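Local coordinates for ThiJ/PfpI family protein (Pseudomonas syringae pv. tomato, PDB 3EWN), which is of unknown function but belongs to the DJ-1/PfpI family, whose members share a glutamine amidotransferase-like fold, at residues Gly96-Ala101 against Ala231-Lys236; Gly178-Leu183 against Ser202-Asp207. All coordinates share one frame; numbering follows the deposited sequence.

How the contacts relate
The two contacts lie 27 Å apart between centres, with about 14 Å between their nearest atoms. In chain order contact 2 is nested inside the long loop closed by contact 1. One partner of each is a helix that follows a strand of the mixed seven-stranded sheet: helix 95-100 comes after strand 87-90, and helix 177-189 after strand 169-172, with strand 119-123 between those two strands in the sheet. The other partners come from the C-terminal part of the chain. Contact 1 joins helix 231-240 to the core fold, whereas contact 2 holds the loop after helix 192-201 against helix 177-189, beside the second subunit.

Contact 1: residues Gly96-Ala101 against Ala231-Lys236; sequences GTLAAA and AEFTKK
The Phe-233 ring meets the branched end of Leu-98 at an oblique angle, with the CD1-CE1 side of the ring doing the touching. Leu-98 CG lies 3.8 Å from Phe-233 CE1, and Leu-98 CD1 is 3.9 Å from Phe-233 CD1. Elsewhere the ring is bordered by Thr-94, Leu-128 of helix 126-132, and Ser-146 and Cys-147, while a bound glycerol, probably from the crystallisation liquor, comes within about 3 Å of the side chain. The contact joins helix 95-100, which follows strand 87-90 of the central sheet in the DJ-1/PfpI fold, to the C-terminal helix 231-240. The ring reaches across because CG stands anti to the backbone N (chi1 179°), beside the carbonyl carbon.

Leu-98 is the wedge between Phe-233 and Lys-236. Its CD2 rests 4.0 Å from Phe-233 CE1, so both methyls share in the contact with the ring. On the lysine side, Leu-98 CD1 touches Lys-236 CB at 3.6 Å as well as the far end of the chain. The two side chains run at about a right angle to each other. Leu-240, one turn further along the C-terminal helix, also packs on Leu-98 and continues the apolar surface.

No hydrogen bond links the two segments. Lys-236 instead contributes its aliphatic part here and carries its charge past Leu-98 to Asp-95, at the start of helix 95-100, where NZ forms a salt bridge. That bridge adds a polar tie between the same two helices at the outer side of a largely buried contact. A bend at chi3 (68°) folds the lysine chain back over the leucine methyl, where Lys-236 CE and Leu-98 CD1 are pressed to 3.4 Å, tighter than usual for two carbons.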
ATOM      1  N   GLY A  96     -14.595  -4.117 -10.748  1.00  9.17           N
ATOM      2  CA  GLY A  96     -13.469  -4.661 -11.486  1.00  8.62           C
ATOM      3  C   GLY A  96     -13.188  -6.099 -11.090  1.00  8.78           C
ATOM      4  O   GLY A  96     -12.763  -6.914 -11.912  1.00  8.15           O
ATOM      5  N   THR A  97     -13.428  -6.402  -9.820  1.00  8.15           N
ATOM      6  CA  THR A  97     -13.215  -7.735  -9.271  1.00  7.06           C
ATOM      7  C   THR A  97     -14.290  -8.702  -9.768  1.00  8.56           C
ATOM      8  O   THR A  97     -14.009  -9.868 -10.051  1.00  9.54           O
ATOM      9  CB  THR A  97     -13.258  -7.695  -7.737  1.00  6.99           C
ATOM     10  OG1 THR A  97     -12.263  -6.778  -7.260  1.00  8.34           O
ATOM     11  CG2 THR A  97     -13.008  -9.085  -7.155  1.00  7.85           C
ATOM     12  N   LEU A  98     -15.525  -8.215  -9.857  1.00  8.67           N
ATOM     13  CA  LEU A  98     -16.627  -9.038 -10.336  1.00  9.04           C
ATOM     14  C   LEU A  98     -16.369  -9.367 -11.802  1.00 10.08           C
ATOM     15  O   LEU A  98     -16.632 -10.481 -12.258  1.00 10.22           O
ATOM     16  CB  LEU A  98     -17.952  -8.285 -10.183  1.00  9.89           C
ATOM     17  CG  LEU A  98     -18.354  -7.957  -8.741  1.00  9.37           C
ATOM     18  CD1 LEU A  98     -19.540  -7.002  -8.738  1.00 11.02           C
ATOM     19  CD2 LEU A  98     -18.697  -9.252  -7.999  1.00 10.68           C
ATOM     20  N   ALA A  99     -15.856  -8.389 -12.541  1.00  8.92           N
ATOM     21  CA  ALA A  99     -15.553  -8.592 -13.952  1.00  8.89           C
ATOM     22  C   ALA A  99     -14.455  -9.642 -14.086  1.00  9.98           C
ATOM     23  O   ALA A  99     -14.548 -10.551 -14.906  1.00 10.49           O
ATOM     24  CB  ALA A  99     -15.106  -7.280 -14.595  1.00 10.11           C
ATOM     25  N   ALA A 100     -13.410  -9.518 -13.277  1.00  8.83           N
ATOM     26  CA  ALA A 100     -12.315 -10.480 -13.324  1.00  9.34           C
ATOM     27  C   ALA A 100     -12.796 -11.883 -12.940  1.00  9.21           C
ATOM     28  O   ALA A 100     -12.388 -12.873 -13.550  1.00  9.92           O
ATOM     29  CB  ALA A 100     -11.187 -10.041 -12.395  1.00  9.98           C
ATOM     30  N   ALA A 101     -13.670 -11.959 -11.941  1.00  7.60           N
ATOM     31  CA  ALA A 101     -14.196 -13.238 -11.471  1.00  9.50           C
ATOM     32  C   ALA A 101     -15.214 -13.845 -12.431  1.00 10.78           C
ATOM     33  O   ALA A 101     -15.676 -14.964 -12.216  1.00 11.58           O
ATOM     34  CB  ALA A 101     -14.826 -13.066 -10.090  1.00  7.47           C
ATOM     35  N   ALA A 231     -24.035  -2.021  -0.443  1.00 10.03           N
ATOM     36  CA  ALA A 231     -25.174  -2.893  -0.716  1.00 10.75           C
ATOM     37  C   ALA A 231     -25.188  -3.448  -2.145  1.00 11.99           C
ATOM     38  O   ALA A 231     -25.419  -4.644  -2.352  1.00 10.39           O
ATOM     39  CB  ALA A 231     -26.475  -2.150  -0.429  1.00 11.29           C
ATOM     40  N   GLU A 232     -24.938  -2.589  -3.128  1.00 12.37           N
ATOM     41  CA  GLU A 232     -24.938  -3.036  -4.516  1.00 13.51           C
ATOM     42  C   GLU A 232     -23.877  -4.105  -4.765  1.00 12.49           C
ATOM     43  O   GLU A 232     -24.132  -5.092  -5.458  1.00 13.59           O
ATOM     44  CB  GLU A 232     -24.717  -1.860  -5.473  1.00 16.09           C
ATOM     45  CG  GLU A 232     -25.863  -0.855  -5.552  1.00 19.93           C
ATOM     46  CD  GLU A 232     -27.205  -1.494  -5.884  1.00 22.62           C
ATOM     47  OE1 GLU A 232     -27.233  -2.506  -6.615  1.00 20.24           O
ATOM     48  OE2 GLU A 232     -28.242  -0.969  -5.421  1.00 27.27           O
ATOM     49  N   PHE A 233     -22.687  -3.909  -4.202  1.00 11.29           N
ATOM     50  CA  PHE A 233     -21.605  -4.874  -4.366  1.00  9.48           C
ATOM     51  C   PHE A 233     -21.941  -6.173  -3.633  1.00  9.53           C
ATOM     52  O   PHE A 233     -21.747  -7.262  -4.170  1.00 10.50           O
ATOM     53  CB  PHE A 233     -20.294  -4.294  -3.828  1.00  9.41           C
ATOM     54  CG  PHE A 233     -19.123  -5.236  -3.931  1.00  8.58           C
ATOM     55  CD1 PHE A 233     -18.668  -5.671  -5.172  1.00  9.19           C
ATOM     56  CD2 PHE A 233     -18.467  -5.676  -2.786  1.00  9.95           C
ATOM     57  CE1 PHE A 233     -17.569  -6.529  -5.274  1.00 10.05           C
ATOM     58  CE2 PHE A 233     -17.368  -6.531  -2.875  1.00 10.39           C
ATOM     59  CZ  PHE A 233     -16.919  -6.959  -4.122  1.00 10.30           C
ATOM     60  N   THR A 234     -22.454  -6.065  -2.413  1.00  9.11           N
ATOM     61  CA  THR A 234     -22.807  -7.261  -1.656  1.00  9.06           C
ATOM     62  C   THR A 234     -23.774  -8.139  -2.436  1.00 10.19           C
ATOM     63  O   THR A 234     -23.591  -9.354  -2.517  1.00 10.19           O
ATOM     64  CB  THR A 234     -23.455  -6.913  -0.310  1.00  9.68           C
ATOM     65  OG1 THR A 234     -22.519  -6.187   0.493  1.00  9.33           O
ATOM     66  CG2 THR A 234     -23.870  -8.189   0.426  1.00  9.58           C
ATOM     67  N   LYS A 235     -24.809  -7.528  -3.004  1.00 10.54           N
ATOM     68  CA  LYS A 235     -25.783  -8.288  -3.771  1.00 11.78           C
ATOM     69  C   LYS A 235     -25.173  -8.896  -5.033  1.00 10.95           C
ATOM     70  O   LYS A 235     -25.448 -10.048  -5.359  1.00 11.93           O
ATOM     71  CB  LYS A 235     -26.991  -7.412  -4.126  1.00 16.08           C
ATOM     72  CG  LYS A 235     -27.891  -7.106  -2.931  1.00 23.62           C
ATOM     73  CD  LYS A 235     -29.168  -6.375  -3.336  1.00 27.45           C
ATOM     74  CE  LYS A 235     -28.907  -4.926  -3.721  1.00 30.01           C
ATOM     75  NZ  LYS A 235     -28.419  -4.110  -2.573  1.00 33.15           N
ATOM     76  N   LYS A 236     -24.336  -8.136  -5.733  1.00 10.18           N
ATOM     77  CA  LYS A 236     -23.700  -8.642  -6.952  1.00  9.82           C
ATOM     78  C   LYS A 236     -22.724  -9.769  -6.641  1.00  9.96           C
ATOM     79  O   LYS A 236     -22.544 -10.683  -7.450  1.00 10.25           O
ATOM     80  CB  LYS A 236     -22.984  -7.509  -7.693  1.00 11.37           C
ATOM     81  CG  LYS A 236     -23.948  -6.527  -8.345  1.00 15.96           C
ATOM     82  CD  LYS A 236     -23.262  -5.233  -8.756  1.00 20.65           C
ATOM     83  CE  LYS A 236     -22.276  -5.442  -9.882  1.00 24.91           C
ATOM     84  NZ  LYS A 236     -21.815  -4.132 -10.423  1.00 24.74           N
TER

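Contact 2: residues Gly178-Leu183 against Ser202-Asp207; sequences GLDFGL and SEYDPD
Tyr-204 and Asp-180 provide the polar link of the contact, a short hydrogen bond in which Tyr-204 OH donates to Asp-180 OD1 over 2.5 Å. OD1 lies at the ring edge, in the plane of the ring, and 3.1 Å from Tyr-204 CE2. The carboxylate plane is turned 43° from that of the ring, and the hydroxyl meets OD1 from above the carboxylate, 47° out of its plane. The other oxygen, OD2, is engaged separately: it forms a salt bridge with Arg-162 and accepts a hydrogen bond from the backbone N of Asp-207 of the second subunit. These partners probably favour the ionised carboxylate and restrict its rotation.

Apolar contacts support the ring from the same helix. Leu-179 CD1 approaches Tyr-204 CE1 to 3.7 Å, and Leu-179 CB lies 3.8 Å from Tyr-204 CZ. One turn on, Leu-183 CD2 sits near the ring plane, 4.1 Å from Tyr-204 CD2. The tyrosine extends toward the helix with its CG anti to the backbone N (chi1 -172°).

Two turns lead the chain into Tyr-204: Glu-203, with positive phi, closes helix 192-201 in a Schellman motif, and Tyr-204 itself centres an inverse gamma turn. Leu-179 also packs on Leu-179 of the second subunit. The result is a helix-to-loop contact where two copies of the chain meet in the crystal assembly.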
ATOM      1  N   GLY A 178      -4.001  -6.833   3.962  1.00  7.32           N
ATOM      2  CA  GLY A 178      -2.933  -7.367   3.129  1.00  6.62           C
ATOM      3  C   GLY A 178      -1.558  -7.282   3.764  1.00  8.03           C
ATOM      4  O   GLY A 178      -0.692  -8.113   3.494  1.00  7.70           O
ATOM      5  N   LEU A 179      -1.345  -6.271   4.599  1.00  7.19           N
ATOM      6  CA  LEU A 179      -0.056  -6.118   5.269  1.00  7.01           C
ATOM      7  C   LEU A 179       0.186  -7.233   6.280  1.00  7.07           C
ATOM      8  O   LEU A 179       1.291  -7.771   6.370  1.00  7.44           O
ATOM      9  CB  LEU A 179       0.013  -4.768   5.975  1.00  6.45           C
ATOM     10  CG  LEU A 179       0.181  -3.552   5.070  1.00  7.14           C
ATOM     11  CD1 LEU A 179      -0.016  -2.277   5.882  1.00  8.39           C
ATOM     12  CD2 LEU A 179       1.569  -3.585   4.432  1.00  8.58           C
ATOM     13  N   ASP A 180      -0.844  -7.578   7.045  1.00  7.82           N
ATOM     14  CA  ASP A 180      -0.704  -8.640   8.035  1.00  6.45           C
ATOM     15  C   ASP A 180      -0.563  -9.980   7.328  1.00  9.00           C
ATOM     16  O   ASP A 180       0.203 -10.850   7.746  1.00  7.58           O
ATOM     17  CB  ASP A 180      -1.902  -8.626   8.990  1.00  7.70           C
ATOM     18  CG  ASP A 180      -1.940  -7.363   9.831  1.00  7.93           C
ATOM     19  OD1 ASP A 180      -0.848  -6.876  10.182  1.00  7.34           O
ATOM     20  OD2 ASP A 180      -3.038  -6.860  10.143  1.00  7.42           O
ATOM     21  N   PHE A 181      -1.305 -10.132   6.242  1.00  8.47           N
ATOM     22  CA  PHE A 181      -1.237 -11.335   5.432  1.00  8.88           C
ATOM     23  C   PHE A 181       0.193 -11.454   4.893  1.00  9.07           C
ATOM     24  O   PHE A 181       0.815 -12.518   4.960  1.00  8.53           O
ATOM     25  CB  PHE A 181      -2.228 -11.207   4.273  1.00  8.32           C
ATOM     26  CG  PHE A 181      -1.870 -12.030   3.071  1.00  9.30           C
ATOM     27  CD1 PHE A 181      -2.100 -13.397   3.053  1.00 10.09           C
ATOM     28  CD2 PHE A 181      -1.283 -11.433   1.965  1.00  9.15           C
ATOM     29  CE1 PHE A 181      -1.747 -14.164   1.942  1.00 10.19           C
ATOM     30  CE2 PHE A 181      -0.926 -12.186   0.851  1.00  9.11           C
ATOM     31  CZ  PHE A 181      -1.158 -13.555   0.840  1.00  8.81           C
ATOM     32  N   GLY A 182       0.708 -10.346   4.368  1.00  9.03           N
ATOM     33  CA  GLY A 182       2.050 -10.332   3.804  1.00  7.57           C
ATOM     34  C   GLY A 182       3.163 -10.646   4.786  1.00  7.44           C
ATOM     35  O   GLY A 182       4.043 -11.456   4.500  1.00  8.39           O
ATOM     36  N   LEU A 183       3.137 -10.004   5.948  1.00  7.37           N
ATOM     37  CA  LEU A 183       4.171 -10.238   6.948  1.00  6.71           C
ATOM     38  C   LEU A 183       4.166 -11.703   7.387  1.00  7.50           C
ATOM     39  O   LEU A 183       5.218 -12.307   7.602  1.00  7.31           O
ATOM     40  CB  LEU A 183       3.953  -9.323   8.155  1.00  7.12           C
ATOM     41  CG  LEU A 183       5.074  -9.254   9.196  1.00  8.56           C
ATOM     42  CD1 LEU A 183       6.378  -8.778   8.538  1.00  7.89           C
ATOM     43  CD2 LEU A 183       4.663  -8.302  10.310  1.00  9.07           C
ATOM     44  N   SER A 202       9.958  -1.588   7.364  1.00  8.32           N
ATOM     45  CA  SER A 202       8.746  -0.924   6.894  1.00  7.62           C
ATOM     46  C   SER A 202       8.073  -0.179   8.046  1.00  9.39           C
ATOM     47  O   SER A 202       6.994   0.398   7.882  1.00  8.15           O
ATOM     48  CB  SER A 202       7.777  -1.960   6.317  1.00  9.55           C
ATOM     49  OG  SER A 202       7.424  -2.910   7.302  1.00 10.94           O
ATOM     50  N   GLU A 203       8.727  -0.197   9.206  1.00  7.88           N
ATOM     51  CA  GLU A 203       8.211   0.443  10.411  1.00  8.29           C
ATOM     52  C   GLU A 203       6.746   0.096  10.601  1.00  9.02           C
ATOM     53  O   GLU A 203       5.922   0.978  10.847  1.00  9.17           O
ATOM     54  CB  GLU A 203       8.362   1.967  10.337  1.00  9.27           C
ATOM     55  CG  GLU A 203       9.795   2.453  10.360  1.00 11.76           C
ATOM     56  CD  GLU A 203       9.917   3.877  10.867  1.00 13.05           C
ATOM     57  OE1 GLU A 203       9.412   4.149  11.977  1.00 13.95           O
ATOM     58  OE2 GLU A 203      10.522   4.719  10.171  1.00 13.77           O
ATOM     59  N   TYR A 204       6.416  -1.189  10.496  1.00  7.88           N
ATOM     60  CA  TYR A 204       5.030  -1.604  10.643  1.00  8.39           C
ATOM     61  C   TYR A 204       4.582  -1.789  12.092  1.00  9.21           C
ATOM     62  O   TYR A 204       4.488  -2.903  12.614  1.00  8.99           O
ATOM     63  CB  TYR A 204       4.772  -2.875   9.821  1.00  7.62           C
ATOM     64  CG  TYR A 204       3.313  -3.275   9.751  1.00  7.31           C
ATOM     65  CD1 TYR A 204       2.315  -2.325   9.513  1.00  7.80           C
ATOM     66  CD2 TYR A 204       2.928  -4.603   9.929  1.00  9.27           C
ATOM     67  CE1 TYR A 204       0.965  -2.693   9.461  1.00  9.19           C
ATOM     68  CE2 TYR A 204       1.587  -4.981   9.875  1.00  9.36           C
ATOM     69  CZ  TYR A 204       0.612  -4.022   9.645  1.00  8.43           C
ATOM     70  OH  TYR A 204      -0.713  -4.398   9.619  1.00  8.66           O
ATOM     71  N   ASP A 205       4.319  -0.657  12.730  1.00  9.30           N
ATOM     72  CA  ASP A 205       3.835  -0.597  14.104  1.00 11.37           C
ATOM     73  C   ASP A 205       2.777   0.489  14.002  1.00 10.59           C
ATOM     74  O   ASP A 205       2.972   1.620  14.445  1.00 10.81           O
ATOM     75  CB  ASP A 205       4.958  -0.184  15.061  1.00 13.53           C
ATOM     76  CG  ASP A 205       4.475  -0.015  16.491  1.00 17.03           C
ATOM     77  OD1 ASP A 205       3.489  -0.680  16.881  1.00 18.68           O
ATOM     78  OD2 ASP A 205       5.092   0.779  17.234  1.00 21.68           O
ATOM     79  N   PRO A 206       1.630   0.146  13.402  1.00 10.50           N
ATOM     80  CA  PRO A 206       0.506   1.062  13.197  1.00 10.73           C
ATOM     81  C   PRO A 206      -0.050   1.735  14.437  1.00 11.44           C
ATOM     82  O   PRO A 206      -0.046   1.166  15.526  1.00 10.95           O
ATOM     83  CB  PRO A 206      -0.527   0.183  12.496  1.00 12.13           C
ATOM     84  CG  PRO A 206      -0.255  -1.171  13.071  1.00 14.59           C
ATOM     85  CD  PRO A 206       1.252  -1.230  13.034  1.00 11.77           C
ATOM     86  N   ASP A 207      -0.528   2.959  14.242  1.00 10.39           N
ATOM     87  CA  ASP A 207      -1.125   3.752  15.306  1.00 11.33           C
ATOM     88  C   ASP A 207      -2.270   4.538  14.663  1.00 10.95           C
ATOM     89  O   ASP A 207      -2.198   5.757  14.522  1.00 10.71           O
ATOM     90  CB  ASP A 207      -0.081   4.704  15.906  1.00 13.17           C
ATOM     91  CG  ASP A 207      -0.627   5.513  17.064  1.00 17.42           C
ATOM     92  OD1 ASP A 207      -1.606   5.063  17.693  1.00 17.72           O
ATOM     93  OD2 ASP A 207      -0.068   6.594  17.354  1.00 21.78           O
TER